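Local coordinates for hemolysin-related protein (PDB 6MLT) that probably helps anchor Vibrio cholerae biofilms as a secreted, metal-binding matrix adhesin that binds carbohydrates, at residues Arg571-Tyr576 and Ser602-Thr607; Leu537-Asn542 and Phe555-Ala560. All coordinates share one frame; numbering follows the deposited sequence.

Both contacts belong to the beta-propeller but sit at different depths in it, with centres about 16 Å apart and nearest atoms about 7 Å apart. Interaction 2 comes first along the chain and lies farther out, about 24 Å from the chain centre; it pairs two neighbouring strands of one blade through regular backbone hydrogen bonds, and both of its aromatic residues are partly exposed. Interaction 1 is fully buried, about 9 Å from the chain centre, and joins two non-strand segments of the C-terminal tail. It relies on an indole packed against backbone and one weak arginine-to-carbonyl bond, while most of its polar groups are tied to surrounding blades.

Interaction 1: residues Arg571-Tyr576 and Ser602-Thr607; sequences RIWNQY and SFRSAT
Trp573 reaches across to the bend at Arg604 and packs the benzene end of its indole against backbone as much as side chain. Its CG is anti to the backbone N (chi1 -169°), which carries the ring toward Arg604-Ala606. At the far end, Trp573 CH2 lies 3.6 Å from Arg604 C, and the carbonyl oxygen of that residue sits at the ring edge, in its plane. Ala606 N lies at the edge of the indole, near its plane, 3.7 Å from Trp573 CZ3; the methyl Ala606 CB is 3.8 Å from the same carbon. The aliphatic part of Arg604 crosses the indole at about a right angle, its CG 4.1 Å from Trp573 CZ2.

Around this packing stand the innermost strands of several propeller blades: Trp573 touches Val37, Phe603 rests on Ser225 and Val226, and Ser605 lies on Ala480. The two tail segments are thus wedged into the middle of the propeller, consistent with a plug in its central channel.

The polar contact is slender. Arg604 NH1 gives Tyr576 O a weak hydrogen bond of 3.4 Å (157° at the hydrogen), with the oxygen at the guanidinium edge. NH1 also comes within 3.8 Å of Tyr576 CE1, the ring and guanidinium planes being 51° apart. Phe603 CE1 lies above one face of the guanidinium, offset toward its rim, and Arg604 NE bonds to Gln277 O, so the group is held from several directions.

Beyond the bend, Thr607 N donates an almost straight 3.1 Å bond to Ser605 OG, forming an ST turn. Asp489 steadies it, its two carboxylate oxygens binding Ser605 OG and Thr607 OG1, while within 571-576 Tyr523 OH hydrogen-bonds to both Trp573 NE1 and Tyr576 O, and Tyr576 OH goes to Trp521 O.

Interaction 2: residues Leu537-Asn542 and Phe555-Ala560; sequences LIMVAN and FVYESA
A beta hairpin brings Leu537, Ile538 and Met539 against Tyr557, Val556 and Phe555, in that order, on adjacent antiparallel strands of a propeller blade. The short segments run at 156° to each other. Leu537 and Tyr557 form a hydrogen-bonded pair: Leu537 N to Tyr557 O is 2.8 Å and almost straight, and the return bond from Tyr557 N to Leu537 O is also 2.8 Å. Two steps on, Met539 N reaches Phe555 O at 3.0 Å and Phe555 N reaches Met539 O at 2.9 Å. Between them lies the non-hydrogen-bonded pair Ile538 and Val556, where Val556 CA adds a C-H...O contact to Leu537 O.

Strand 13-19, from the N-terminus, lies along the other edge of strand 553-559, with Val556 bonded through its backbone to Lys16 and its side chain packed on Trp17. The blade therefore combines strands from both ends of the propeller sequence, the "Velcro" closure familiar in beta-propellers.

Leu537, Met539, Phe555 and Tyr557 share one face. Met539 bends at chi3 (71°), turning its methyl to the tyrosine ring, where CE comes 3.8 Å from Tyr557 CD1. The two side chains cross at about a right angle. Met539 SD is 5.1 Å from the Tyr557 ring centroid and 63° off the ring normal, an oblique Met-aromatic contact. Phe555 instead slants toward the end of the partner strand, its CE1 4.2 Å from Ala541 CB. Ile513 of strand 509-514 packs on Leu537, Met539 and Tyr557, joining this face to the preceding blade.

On the opposite face Ile538 and Val556 stand side by side and point the same way, with Ile538 CG1 3.9 Å from Val556 CG2.

Interaction 1: residues Arg571-Tyr576 and Ser602-Thr607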
loop_
_atom_site.group_PDB
_atom_site.type_symbol
_atom_site.label_atom_id
_atom_site.label_comp_id
_atom_site.label_asym_id
_atom_site.label_seq_id
_atom_site.Cartn_x
_atom_site.Cartn_y
_atom_site.Cartn_z
ATOM N N ARG A 571 -6.942 8.206 -9.605
ATOM C CA ARG A 571 -7.400 9.545 -9.952
ATOM C C ARG A 571 -6.730 10.636 -9.126
ATOM O O ARG A 571 -6.962 11.820 -9.388
ATOM C CB ARG A 571 -8.910 9.669 -9.741
ATOM C CG ARG A 571 -9.777 8.693 -10.518
ATOM C CD ARG A 571 -9.813 8.992 -11.998
ATOM N NE ARG A 571 -9.964 10.407 -12.342
ATOM C CZ ARG A 571 -11.116 11.070 -12.378
ATOM N NH1 ARG A 571 -12.259 10.476 -12.057
ATOM N NH2 ARG A 571 -11.124 12.342 -12.739
ATOM N N ILE A 572 -5.933 10.274 -8.126
ATOM C CA ILE A 572 -5.443 11.239 -7.150
ATOM C C ILE A 572 -4.104 10.752 -6.619
ATOM O O ILE A 572 -3.914 9.556 -6.372
ATOM C CB ILE A 572 -6.475 11.438 -6.017
ATOM C CG1 ILE A 572 -5.982 12.470 -5.003
ATOM C CG2 ILE A 572 -6.788 10.112 -5.322
ATOM C CD1 ILE A 572 -7.101 13.018 -4.130
ATOM N N TRP A 573 -3.170 11.686 -6.454
ATOM C CA TRP A 573 -1.870 11.406 -5.843
ATOM C C TRP A 573 -1.576 12.614 -4.959
ATOM O O TRP A 573 -0.937 13.579 -5.387
ATOM C CB TRP A 573 -0.795 11.182 -6.894
ATOM C CG TRP A 573 0.479 10.634 -6.333
ATOM C CD1 TRP A 573 1.342 11.272 -5.494
ATOM C CD2 TRP A 573 1.039 9.340 -6.584
ATOM N NE1 TRP A 573 2.413 10.455 -5.203
ATOM C CE2 TRP A 573 2.247 9.260 -5.857
ATOM C CE3 TRP A 573 0.635 8.241 -7.350
ATOM C CZ2 TRP A 573 3.059 8.127 -5.878
ATOM C CZ3 TRP A 573 1.444 7.111 -7.370
ATOM C CH2 TRP A 573 2.644 7.065 -6.634
ATOM N N ASN A 574 -2.061 12.561 -3.726
ATOM C CA ASN A 574 -2.258 13.779 -2.958
ATOM C C ASN A 574 -1.107 14.099 -2.014
ATOM O O ASN A 574 -1.104 15.185 -1.423
ATOM C CB ASN A 574 -3.554 13.675 -2.156
ATOM C CG ASN A 574 -3.444 12.682 -1.034
ATOM O OD1 ASN A 574 -3.207 11.494 -1.267
ATOM N ND2 ASN A 574 -3.584 13.156 0.189
ATOM N N GLN A 575 -0.139 13.200 -1.863
ATOM C CA GLN A 575 0.986 13.430 -0.970
ATOM C C GLN A 575 2.138 12.544 -1.415
ATOM O O GLN A 575 1.966 11.607 -2.194
ATOM C CB GLN A 575 0.604 13.164 0.495
ATOM C CG GLN A 575 0.212 11.730 0.802
ATOM C CD GLN A 575 -0.252 11.526 2.233
ATOM O OE1 GLN A 575 -0.776 12.445 2.873
ATOM N NE2 GLN A 575 -0.086 10.313 2.734
ATOM N N TYR A 576 3.324 12.857 -0.903
ATOM C CA TYR A 576 4.521 12.118 -1.291
ATOM C C TYR A 576 4.464 10.673 -0.811
ATOM O O TYR A 576 4.944 9.762 -1.498
ATOM C CB TYR A 576 5.749 12.832 -0.730
ATOM C CG TYR A 576 7.062 12.257 -1.168
ATOM C CD1 TYR A 576 7.666 11.248 -0.436
ATOM C CD2 TYR A 576 7.713 12.734 -2.299
ATOM C CE1 TYR A 576 8.877 10.717 -0.820
ATOM C CE2 TYR A 576 8.936 12.205 -2.695
ATOM C CZ TYR A 576 9.504 11.201 -1.947
ATOM O OH TYR A 576 10.707 10.661 -2.319
ATOM N N SER A 602 0.411 -2.059 -1.434
ATOM C CA SER A 602 1.391 -1.331 -2.225
ATOM C C SER A 602 1.689 0.002 -1.555
ATOM O O SER A 602 0.944 0.465 -0.688
ATOM C CB SER A 602 0.902 -1.094 -3.661
ATOM O OG SER A 602 -0.164 -0.158 -3.678
ATOM N N PHE A 603 2.788 0.618 -1.979
ATOM C CA PHE A 603 3.192 1.921 -1.473
ATOM C C PHE A 603 3.919 2.651 -2.593
ATOM O O PHE A 603 4.873 2.123 -3.171
ATOM C CB PHE A 603 4.075 1.778 -0.228
ATOM C CG PHE A 603 3.924 2.905 0.752
ATOM C CD1 PHE A 603 4.567 4.113 0.536
ATOM C CD2 PHE A 603 3.128 2.764 1.884
ATOM C CE1 PHE A 603 4.423 5.154 1.427
ATOM C CE2 PHE A 603 2.985 3.808 2.780
ATOM C CZ PHE A 603 3.631 5.003 2.551
ATOM N N ARG A 604 3.436 3.856 -2.901
ATOM C CA ARG A 604 3.893 4.653 -4.038
ATOM C C ARG A 604 3.696 3.916 -5.364
ATOM O O ARG A 604 4.496 4.035 -6.290
ATOM C CB ARG A 604 5.343 5.111 -3.838
ATOM C CG ARG A 604 5.425 6.424 -3.019
ATOM C CD ARG A 604 6.857 6.816 -2.670
ATOM N NE ARG A 604 7.401 5.981 -1.597
ATOM C CZ ARG A 604 7.444 6.322 -0.315
ATOM N NH1 ARG A 604 6.983 7.495 0.101
ATOM N NH2 ARG A 604 7.964 5.482 0.562
ATOM N N SER A 605 2.590 3.183 -5.466
ATOM C CA SER A 605 2.100 2.647 -6.727
ATOM C C SER A 605 0.814 3.355 -7.140
ATOM O O SER A 605 -0.067 3.604 -6.308
ATOM C CB SER A 605 1.824 1.143 -6.634
ATOM O OG SER A 605 1.182 0.703 -7.815
ATOM N N ALA A 606 0.703 3.657 -8.432
ATOM C CA ALA A 606 -0.499 4.250 -8.996
ATOM C C ALA A 606 -1.544 3.220 -9.406
ATOM O O ALA A 606 -2.644 3.607 -9.816
ATOM C CB ALA A 606 -0.138 5.109 -10.215
ATOM N N THR A 607 -1.235 1.929 -9.319
ATOM C CA THR A 607 -2.107 0.905 -9.884
ATOM C C THR A 607 -3.267 0.610 -8.942
ATOM O O THR A 607 -3.056 0.220 -7.791
ATOM C CB THR A 607 -1.321 -0.374 -10.156
ATOM O OG1 THR A 607 -0.223 -0.086 -11.026
ATOM C CG2 THR A 607 -2.225 -1.444 -10.804
#

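Interaction 2: residues Leu537-Asn542 and Phe555-Ala560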
loop_
_atom_site.group_PDB
_atom_site.type_symbol
_atom_site.label_atom_id
_atom_site.label_comp_id
_atom_site.label_asym_id
_atom_site.label_seq_id
_atom_site.Cartn_x
_atom_site.Cartn_y
_atom_site.Cartn_z
ATOM N N LEU A 537 1.305 10.367 -17.544
ATOM C CA LEU A 537 2.596 10.231 -16.877
ATOM C C LEU A 537 3.181 11.625 -16.661
ATOM O O LEU A 537 3.490 12.327 -17.632
ATOM C CB LEU A 537 3.547 9.382 -17.714
ATOM C CG LEU A 537 5.032 9.422 -17.339
ATOM C CD1 LEU A 537 5.252 8.938 -15.914
ATOM C CD2 LEU A 537 5.851 8.596 -18.320
ATOM N N ILE A 538 3.350 12.007 -15.397
ATOM C CA ILE A 538 3.726 13.367 -15.005
ATOM C C ILE A 538 5.127 13.340 -14.408
ATOM O O ILE A 538 5.396 12.553 -13.492
ATOM C CB ILE A 538 2.729 13.945 -13.985
ATOM C CG1 ILE A 538 1.304 13.919 -14.547
ATOM C CG2 ILE A 538 3.128 15.380 -13.590
ATOM C CD1 ILE A 538 0.262 13.473 -13.551
ATOM N N MET A 539 6.004 14.228 -14.882
ATOM C CA MET A 539 7.350 14.319 -14.338
ATOM C C MET A 539 7.811 15.769 -14.313
ATOM O O MET A 539 7.361 16.603 -15.105
ATOM C CB MET A 539 8.343 13.462 -15.140
ATOM C CG MET A 539 8.558 13.900 -16.567
ATOM S SD MET A 539 9.474 12.670 -17.527
ATOM C CE MET A 539 8.233 11.386 -17.684
ATOM N N VAL A 540 8.720 16.061 -13.390
ATOM C CA VAL A 540 9.245 17.409 -13.211
ATOM C C VAL A 540 10.689 17.443 -13.692
ATOM O O VAL A 540 11.383 16.422 -13.710
ATOM C CB VAL A 540 9.121 17.860 -11.742
ATOM C CG1 VAL A 540 7.675 17.745 -11.285
ATOM C CG2 VAL A 540 10.039 17.033 -10.839
ATOM N N ALA A 541 11.137 18.630 -14.093
ATOM C CA ALA A 541 12.445 18.774 -14.709
ATOM C C ALA A 541 13.067 20.104 -14.320
ATOM O O ALA A 541 12.371 21.081 -14.016
ATOM C CB ALA A 541 12.362 18.675 -16.236
ATOM N N ASN A 542 14.397 20.125 -14.349
ATOM C CA ASN A 542 15.169 21.333 -14.125
ATOM C C ASN A 542 16.463 21.213 -14.911
ATOM O O ASN A 542 16.949 20.105 -15.167
ATOM C CB ASN A 542 15.447 21.549 -12.635
ATOM C CG ASN A 542 16.093 20.343 -11.994
ATOM O OD1 ASN A 542 17.312 20.166 -12.067
ATOM N ND2 ASN A 542 15.279 19.496 -11.371
ATOM N N PHE A 555 6.314 18.075 -17.389
ATOM C CA PHE A 555 6.099 17.408 -18.663
ATOM C C PHE A 555 5.175 16.225 -18.437
ATOM O O PHE A 555 5.419 15.400 -17.551
ATOM C CB PHE A 555 7.438 16.985 -19.283
ATOM C CG PHE A 555 8.275 18.158 -19.700
ATOM C CD1 PHE A 555 8.920 18.932 -18.752
ATOM C CD2 PHE A 555 8.359 18.530 -21.028
ATOM C CE1 PHE A 555 9.657 20.043 -19.129
ATOM C CE2 PHE A 555 9.092 19.638 -21.404
ATOM C CZ PHE A 555 9.740 20.391 -20.453
ATOM N N VAL A 556 4.101 16.173 -19.216
ATOM C CA VAL A 556 3.054 15.175 -19.061
ATOM C C VAL A 556 2.943 14.403 -20.364
ATOM O O VAL A 556 2.807 15.003 -21.435
ATOM C CB VAL A 556 1.710 15.822 -18.681
ATOM C CG1 VAL A 556 0.609 14.771 -18.558
ATOM C CG2 VAL A 556 1.860 16.592 -17.370
ATOM N N TYR A 557 2.984 13.077 -20.265
ATOM C CA TYR A 557 2.972 12.188 -21.409
ATOM C C TYR A 557 1.759 11.275 -21.342
ATOM O O TYR A 557 1.150 11.092 -20.287
ATOM C CB TYR A 557 4.253 11.348 -21.457
ATOM C CG TYR A 557 5.498 12.193 -21.622
ATOM C CD1 TYR A 557 6.121 12.781 -20.526
ATOM C CD2 TYR A 557 6.027 12.433 -22.882
ATOM C CE1 TYR A 557 7.255 13.562 -20.685
ATOM C CE2 TYR A 557 7.148 13.207 -23.049
ATOM C CZ TYR A 557 7.761 13.769 -21.952
ATOM O OH TYR A 557 8.881 14.551 -22.138
ATOM N N GLU A 558 1.435 10.689 -22.487
ATOM C CA GLU A 558 0.359 9.720 -22.600
ATOM C C GLU A 558 0.803 8.613 -23.543
ATOM O O GLU A 558 1.790 8.745 -24.272
ATOM C CB GLU A 558 -0.930 10.382 -23.097
ATOM C CG GLU A 558 -0.787 11.079 -24.437
ATOM C CD GLU A 558 -2.085 11.700 -24.903
ATOM O OE1 GLU A 558 -3.103 10.980 -24.944
ATOM O OE2 GLU A 558 -2.091 12.907 -25.218
ATOM N N SER A 559 0.060 7.512 -23.524
ATOM C CA SER A 559 0.343 6.408 -24.431
ATOM C C SER A 559 0.234 6.874 -25.876
ATOM O O SER A 559 -0.740 7.522 -26.261
ATOM C CB SER A 559 -0.625 5.253 -24.181
ATOM O OG SER A 559 -0.385 4.213 -25.111
ATOM N N ALA A 560 1.243 6.540 -26.680
ATOM C CA ALA A 560 1.227 6.930 -28.083
ATOM C C ALA A 560 0.337 6.037 -28.933
ATOM O O ALA A 560 -0.049 6.439 -30.036
ATOM C CB ALA A 560 2.647 6.919 -28.655
#